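Local atomic coordinates of D-mannonate dehydratase (Streptococcus suis, PDB entry 3BDK), a protein that probably catalyses the dehydration of D-mannonate to 2-dehydro-3-deoxy-D-gluconate and binds a manganese ion. Residues 224-237 with 261-275. Residues are numbered along the deposited sequence; the frame is centred on the assembly and turned at random.
Sequences PYGIFGLPRIITGQ and YASDPKNDVLAMTEY
The amide of N267 ties the loop 224-237 to the turn that follows helix 258-262. Its ND2 donates to T235 O at 3.0 Å, almost straight (163°), and to Y261 O; both acceptors lie close to the amide plane, so the two bonds fix its rotation. OD1 of the same amide accepts a hydrogen bond from K266 NZ. An asparagine suits this place because one short, flat group bonds to both segments. Next to this amide the Y261 ring turns an edge to the carbonyl carbon of T235, with Y261 CE2 3.8 Å from T235 C, while the hydroxyl reaches the CG2 methyl of I234. The long, flexible thioether of M272 lays SD over one face of this ring, offset toward the rim, and against the backbone at G236, where the lack of a side chain leaves room for K266 and N267.

In this xylose isomerase-like TIM barrel, the contact joins two beta-alpha connections, the one after strand 215-218 and the one after strand 252-257; the S263 side chain is about 9 Å from the bound D-mannose.

G236 occupies the N-cap position of helix 237-245, and Q237 starts it with CG anti to the backbone N (chi1 178°). A bend at chi2 brings its long-armed amide across Y275, its plane 80° from the ring and NE2 3.2 Å above the ring plane, offset toward the rim; NE2 also hydrogen-bonds E241 OE2. At the other end, the compact ring of P224 packs CG against D264 CB (3.8 Å), and D264 OD2 meets the ring edge of Y225 at CD2, 3.3 Å away. D264 OD1 meanwhile accepts from K266 N, an Asx turn that holds the carboxylate in place.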
loop_
_atom_site.group_PDB
_atom_site.type_symbol
_atom_site.label_atom_id
_atom_site.label_comp_id
_atom_site.label_asym_id
_atom_site.label_seq_id
_atom_site.Cartn_x
_atom_site.Cartn_y
_atom_site.Cartn_z
ATOM N N PRO A 224 -25.391 -4.839 -8.323
ATOM C CA PRO A 224 -26.292 -3.815 -8.860
ATOM C C PRO A 224 -27.263 -4.394 -9.883
ATOM O O PRO A 224 -27.519 -3.768 -10.912
ATOM C CB PRO A 224 -25.333 -2.835 -9.540
ATOM C CG PRO A 224 -24.165 -3.670 -9.928
ATOM C CD PRO A 224 -24.020 -4.702 -8.846
ATOM N N TYR A 225 -27.795 -5.577 -9.597
ATOM C CA TYR A 225 -28.886 -6.138 -10.386
ATOM C C TYR A 225 -29.747 -7.076 -9.548
ATOM O O TYR A 225 -29.358 -7.478 -8.451
ATOM C CB TYR A 225 -28.338 -6.879 -11.609
ATOM C CG TYR A 225 -27.113 -7.717 -11.318
ATOM C CD1 TYR A 225 -27.216 -8.913 -10.620
ATOM C CD2 TYR A 225 -25.854 -7.313 -11.743
ATOM C CE1 TYR A 225 -26.100 -9.682 -10.352
ATOM C CE2 TYR A 225 -24.733 -8.076 -11.480
ATOM C CZ TYR A 225 -24.861 -9.259 -10.785
ATOM O OH TYR A 225 -23.747 -10.023 -10.520
ATOM N N GLY A 226 -30.919 -7.422 -10.071
ATOM C CA GLY A 226 -31.866 -8.262 -9.343
ATOM C C GLY A 226 -31.264 -9.607 -9.021
ATOM O O GLY A 226 -30.721 -10.267 -9.903
ATOM N N ILE A 227 -31.314 -9.998 -7.753
ATOM C CA ILE A 227 -31.052 -11.385 -7.356
ATOM C C ILE A 227 -32.332 -11.973 -6.811
ATOM O O ILE A 227 -33.153 -11.249 -6.249
ATOM C CB ILE A 227 -29.988 -11.519 -6.247
ATOM C CG1 ILE A 227 -30.361 -10.646 -5.033
ATOM C CG2 ILE A 227 -28.593 -11.256 -6.812
ATOM C CD1 ILE A 227 -29.213 -10.337 -4.005
ATOM N N PHE A 228 -32.503 -13.284 -6.974
ATOM C CA PHE A 228 -33.581 -13.988 -6.304
ATOM C C PHE A 228 -34.927 -13.288 -6.539
ATOM O O PHE A 228 -35.781 -13.221 -5.628
ATOM C CB PHE A 228 -33.303 -14.018 -4.797
ATOM C CG PHE A 228 -32.023 -14.693 -4.422
ATOM C CD1 PHE A 228 -31.682 -15.929 -4.972
ATOM C CD2 PHE A 228 -31.197 -14.128 -3.464
ATOM C CE1 PHE A 228 -30.530 -16.573 -4.601
ATOM C CE2 PHE A 228 -30.043 -14.757 -3.072
ATOM C CZ PHE A 228 -29.693 -15.975 -3.636
ATOM N N GLY A 229 -35.096 -12.730 -7.734
ATOM C CA GLY A 229 -36.320 -12.006 -8.080
ATOM C C GLY A 229 -36.651 -10.791 -7.231
ATOM O O GLY A 229 -37.739 -10.231 -7.362
ATOM N N LEU A 230 -35.724 -10.373 -6.372
ATOM C CA LEU A 230 -35.884 -9.138 -5.608
ATOM C C LEU A 230 -35.491 -7.930 -6.435
ATOM O O LEU A 230 -34.580 -8.022 -7.242
ATOM C CB LEU A 230 -34.984 -9.140 -4.397
ATOM C CG LEU A 230 -35.168 -10.114 -3.267
ATOM C CD1 LEU A 230 -33.915 -10.008 -2.366
ATOM C CD2 LEU A 230 -36.447 -9.774 -2.536
ATOM N N PRO A 231 -36.153 -6.777 -6.224
ATOM C CA PRO A 231 -35.832 -5.606 -7.029
ATOM C C PRO A 231 -34.608 -4.813 -6.507
ATOM O O PRO A 231 -34.322 -4.846 -5.300
ATOM C CB PRO A 231 -37.116 -4.782 -6.925
ATOM C CG PRO A 231 -37.575 -5.040 -5.566
ATOM C CD PRO A 231 -37.235 -6.483 -5.267
ATOM N N ARG A 232 -33.885 -4.144 -7.415
ATOM C CA ARG A 232 -32.778 -3.262 -7.060
ATOM C C ARG A 232 -32.856 -2.056 -7.949
ATOM O O ARG A 232 -33.149 -2.193 -9.132
ATOM C CB ARG A 232 -31.430 -3.932 -7.283
ATOM C CG ARG A 232 -30.865 -4.681 -6.089
ATOM C CD ARG A 232 -31.452 -6.093 -5.931
ATOM N NE ARG A 232 -30.825 -6.779 -4.802
ATOM C CZ ARG A 232 -31.331 -6.864 -3.567
ATOM N NH1 ARG A 232 -30.653 -7.509 -2.616
ATOM N NH2 ARG A 232 -32.510 -6.329 -3.265
ATOM N N ILE A 233 -32.598 -0.870 -7.398
ATOM C CA ILE A 233 -32.706 0.348 -8.195
ATOM C C ILE A 233 -31.433 1.195 -8.253
ATOM O O ILE A 233 -31.224 1.969 -9.208
ATOM C CB ILE A 233 -33.951 1.219 -7.816
ATOM C CG1 ILE A 233 -33.968 1.567 -6.313
ATOM C CG2 ILE A 233 -35.242 0.540 -8.277
ATOM C CD1 ILE A 233 -35.082 2.535 -5.923
ATOM N N ILE A 234 -30.571 1.063 -7.260
ATOM C CA ILE A 234 -29.360 1.852 -7.284
ATOM C C ILE A 234 -28.289 1.015 -7.948
ATOM O O ILE A 234 -27.449 0.397 -7.301
ATOM C CB ILE A 234 -28.989 2.425 -5.888
ATOM C CG1 ILE A 234 -30.261 2.920 -5.179
ATOM C CG2 ILE A 234 -28.054 3.603 -6.037
ATOM C CD1 ILE A 234 -31.029 4.032 -5.961
ATOM N N THR A 235 -28.338 1.022 -9.268
ATOM C CA THR A 235 -27.679 0.004 -10.058
ATOM C C THR A 235 -26.769 0.548 -11.186
ATOM O O THR A 235 -25.967 -0.211 -11.724
ATOM C CB THR A 235 -28.757 -1.009 -10.637
ATOM O OG1 THR A 235 -29.681 -0.319 -11.480
ATOM C CG2 THR A 235 -29.543 -1.713 -9.530
ATOM N N GLY A 236 -26.884 1.841 -11.529
ATOM C CA GLY A 236 -26.137 2.437 -12.651
ATOM C C GLY A 236 -26.348 3.929 -12.934
ATOM O O GLY A 236 -27.001 4.647 -12.165
ATOM N N GLN A 237 -25.800 4.397 -14.059
ATOM C CA GLN A 237 -25.817 5.821 -14.431
ATOM C C GLN A 237 -27.198 6.460 -14.388
ATOM O O GLN A 237 -27.346 7.547 -13.841
ATOM C CB GLN A 237 -25.191 6.041 -15.816
ATOM C CG GLN A 237 -25.202 7.505 -16.321
ATOM C CD GLN A 237 -24.573 8.514 -15.344
ATOM O OE1 GLN A 237 -23.645 8.195 -14.597
ATOM N NE2 GLN A 237 -25.084 9.741 -15.356
ATOM N N TYR A 261 -20.469 -0.805 -8.392
ATOM C CA TYR A 261 -20.853 -0.476 -9.749
ATOM C C TYR A 261 -20.120 -1.269 -10.831
ATOM O O TYR A 261 -20.738 -1.628 -11.832
ATOM C CB TYR A 261 -20.718 1.015 -10.012
ATOM C CG TYR A 261 -21.805 1.847 -9.377
ATOM C CD1 TYR A 261 -21.492 2.934 -8.559
ATOM C CD2 TYR A 261 -23.146 1.567 -9.611
ATOM C CE1 TYR A 261 -22.489 3.704 -7.988
ATOM C CE2 TYR A 261 -24.142 2.322 -9.038
ATOM C CZ TYR A 261 -23.814 3.386 -8.223
ATOM O OH TYR A 261 -24.825 4.132 -7.639
ATOM N N ALA A 262 -18.827 -1.547 -10.668
ATOM C CA ALA A 262 -18.101 -2.244 -11.757
ATOM C C ALA A 262 -18.365 -3.735 -11.807
ATOM O O ALA A 262 -17.946 -4.417 -12.733
ATOM C CB ALA A 262 -16.601 -1.992 -11.692
ATOM N N SER A 263 -19.059 -4.227 -10.794
ATOM C CA SER A 263 -19.441 -5.644 -10.700
ATOM C C SER A 263 -20.382 -5.996 -11.816
ATOM O O SER A 263 -20.452 -7.135 -12.215
ATOM C CB SER A 263 -20.069 -5.933 -9.345
ATOM O OG SER A 263 -19.110 -5.640 -8.338
ATOM N N ASP A 264 -21.080 -4.989 -12.335
ATOM C CA ASP A 264 -21.785 -5.128 -13.590
ATOM C C ASP A 264 -21.011 -4.507 -14.768
ATOM O O ASP A 264 -20.977 -3.290 -14.911
ATOM C CB ASP A 264 -23.180 -4.500 -13.503
ATOM C CG ASP A 264 -24.087 -4.943 -14.647
ATOM O OD1 ASP A 264 -23.663 -4.881 -15.820
ATOM O OD2 ASP A 264 -25.224 -5.378 -14.363
ATOM N N PRO A 265 -20.447 -5.345 -15.652
ATOM C CA PRO A 265 -19.731 -4.918 -16.879
ATOM C C PRO A 265 -20.425 -3.825 -17.719
ATOM O O PRO A 265 -19.774 -3.113 -18.471
ATOM C CB PRO A 265 -19.687 -6.201 -17.707
ATOM C CG PRO A 265 -19.644 -7.304 -16.670
ATOM C CD PRO A 265 -20.500 -6.811 -15.522
ATOM N N LYS A 266 -21.742 -3.710 -17.620
ATOM C CA LYS A 266 -22.450 -2.777 -18.459
ATOM C C LYS A 266 -22.148 -1.374 -17.965
ATOM O O LYS A 266 -22.353 -0.401 -18.701
ATOM C CB LYS A 266 -23.962 -3.019 -18.422
ATOM C CG LYS A 266 -24.664 -2.480 -17.136
ATOM C CD LYS A 266 -26.016 -1.769 -17.417
ATOM C CE LYS A 266 -26.821 -1.547 -16.113
ATOM N NZ LYS A 266 -26.361 -0.413 -15.242
ATOM N N ASN A 267 -21.672 -1.274 -16.722
ATOM C CA ASN A 267 -21.372 0.014 -16.100
ATOM C C ASN A 267 -19.974 0.540 -16.420
ATOM O O ASN A 267 -19.015 -0.242 -16.503
ATOM C CB ASN A 267 -21.553 -0.079 -14.585
ATOM C CG ASN A 267 -22.994 -0.053 -14.182
ATOM O OD1 ASN A 267 -23.827 0.484 -14.893
ATOM N ND2 ASN A 267 -23.301 -0.622 -13.035
ATOM N N ASP A 268 -19.870 1.859 -16.590
ATOM C CA ASP A 268 -18.595 2.541 -16.801
ATOM C C ASP A 268 -18.382 3.496 -15.603
ATOM O O ASP A 268 -18.829 4.666 -15.614
ATOM C CB ASP A 268 -18.592 3.268 -18.158
ATOM C CG ASP A 268 -17.337 4.144 -18.384
ATOM O OD1 ASP A 268 -16.603 4.503 -17.436
ATOM O OD2 ASP A 268 -17.089 4.506 -19.546
ATOM N N VAL A 269 -17.711 2.972 -14.570
ATOM C CA VAL A 269 -17.444 3.712 -13.356
ATOM C C VAL A 269 -16.655 5.011 -13.598
ATOM O O VAL A 269 -16.876 6.014 -12.891
ATOM C CB VAL A 269 -16.768 2.838 -12.234
ATOM C CG1 VAL A 269 -17.583 1.570 -11.935
ATOM C CG2 VAL A 269 -15.322 2.490 -12.568
ATOM N N LEU A 270 -15.754 5.006 -14.586
ATOM C CA LEU A 270 -15.001 6.219 -14.909
ATOM C C LEU A 270 -15.932 7.321 -15.348
ATOM O O LEU A 270 -15.800 8.452 -14.887
ATOM C CB LEU A 270 -13.941 5.993 -15.982
ATOM C CG LEU A 270 -12.716 5.176 -15.575
ATOM C CD1 LEU A 270 -11.635 5.340 -16.605
ATOM C CD2 LEU A 270 -12.231 5.603 -14.230
ATOM N N ALA A 271 -16.872 6.998 -16.229
ATOM C CA ALA A 271 -17.855 7.980 -16.662
ATOM C C ALA A 271 -18.792 8.313 -15.506
ATOM O O ALA A 271 -19.129 9.470 -15.298
ATOM C CB ALA A 271 -18.629 7.472 -17.857
ATOM N N MET A 272 -19.190 7.299 -14.745
ATOM C CA MET A 272 -20.130 7.498 -13.659
ATOM C C MET A 272 -19.542 8.393 -12.566
ATOM O O MET A 272 -20.216 9.276 -11.998
ATOM C CB MET A 272 -20.537 6.157 -13.068
ATOM C CG MET A 272 -21.798 5.587 -13.672
ATOM S SD MET A 272 -22.405 4.273 -12.615
ATOM C CE MET A 272 -21.348 2.960 -13.175
ATOM N N THR A 273 -18.266 8.145 -12.294
ATOM C CA THR A 273 -17.497 8.938 -11.362
ATOM C C THR A 273 -17.465 10.388 -11.844
ATOM O O THR A 273 -17.912 11.271 -11.118
ATOM C CB THR A 273 -16.124 8.298 -11.153
ATOM O OG1 THR A 273 -16.321 7.066 -10.452
ATOM C CG2 THR A 273 -15.190 9.191 -10.344
ATOM N N GLU A 274 -17.001 10.628 -13.072
ATOM C CA GLU A 274 -16.963 11.996 -13.593
ATOM C C GLU A 274 -18.341 12.685 -13.599
ATOM O O GLU A 274 -18.509 13.755 -12.979
ATOM C CB GLU A 274 -16.308 12.058 -14.967
ATOM C CG GLU A 274 -16.145 13.463 -15.500
ATOM C CD GLU A 274 -15.029 13.590 -16.531
ATOM O OE1 GLU A 274 -14.817 12.668 -17.366
ATOM O OE2 GLU A 274 -14.350 14.648 -16.493
ATOM N N TYR A 275 -19.331 12.082 -14.260
ATOM C CA TYR A 275 -20.676 12.651 -14.244
ATOM C C TYR A 275 -21.039 13.228 -12.867
ATOM O O TYR A 275 -21.458 14.383 -12.772
ATOM C CB TYR A 275 -21.770 11.652 -14.696
ATOM C CG TYR A 275 -23.142 12.217 -14.435
ATOM C CD1 TYR A 275 -23.727 13.134 -15.320
ATOM C CD2 TYR A 275 -23.820 11.902 -13.264
ATOM C CE1 TYR A 275 -24.967 13.705 -15.052
ATOM C CE2 TYR A 275 -25.073 12.462 -12.979
ATOM C CZ TYR A 275 -25.639 13.366 -13.876
ATOM O OH TYR A 275 -26.881 13.909 -13.572
#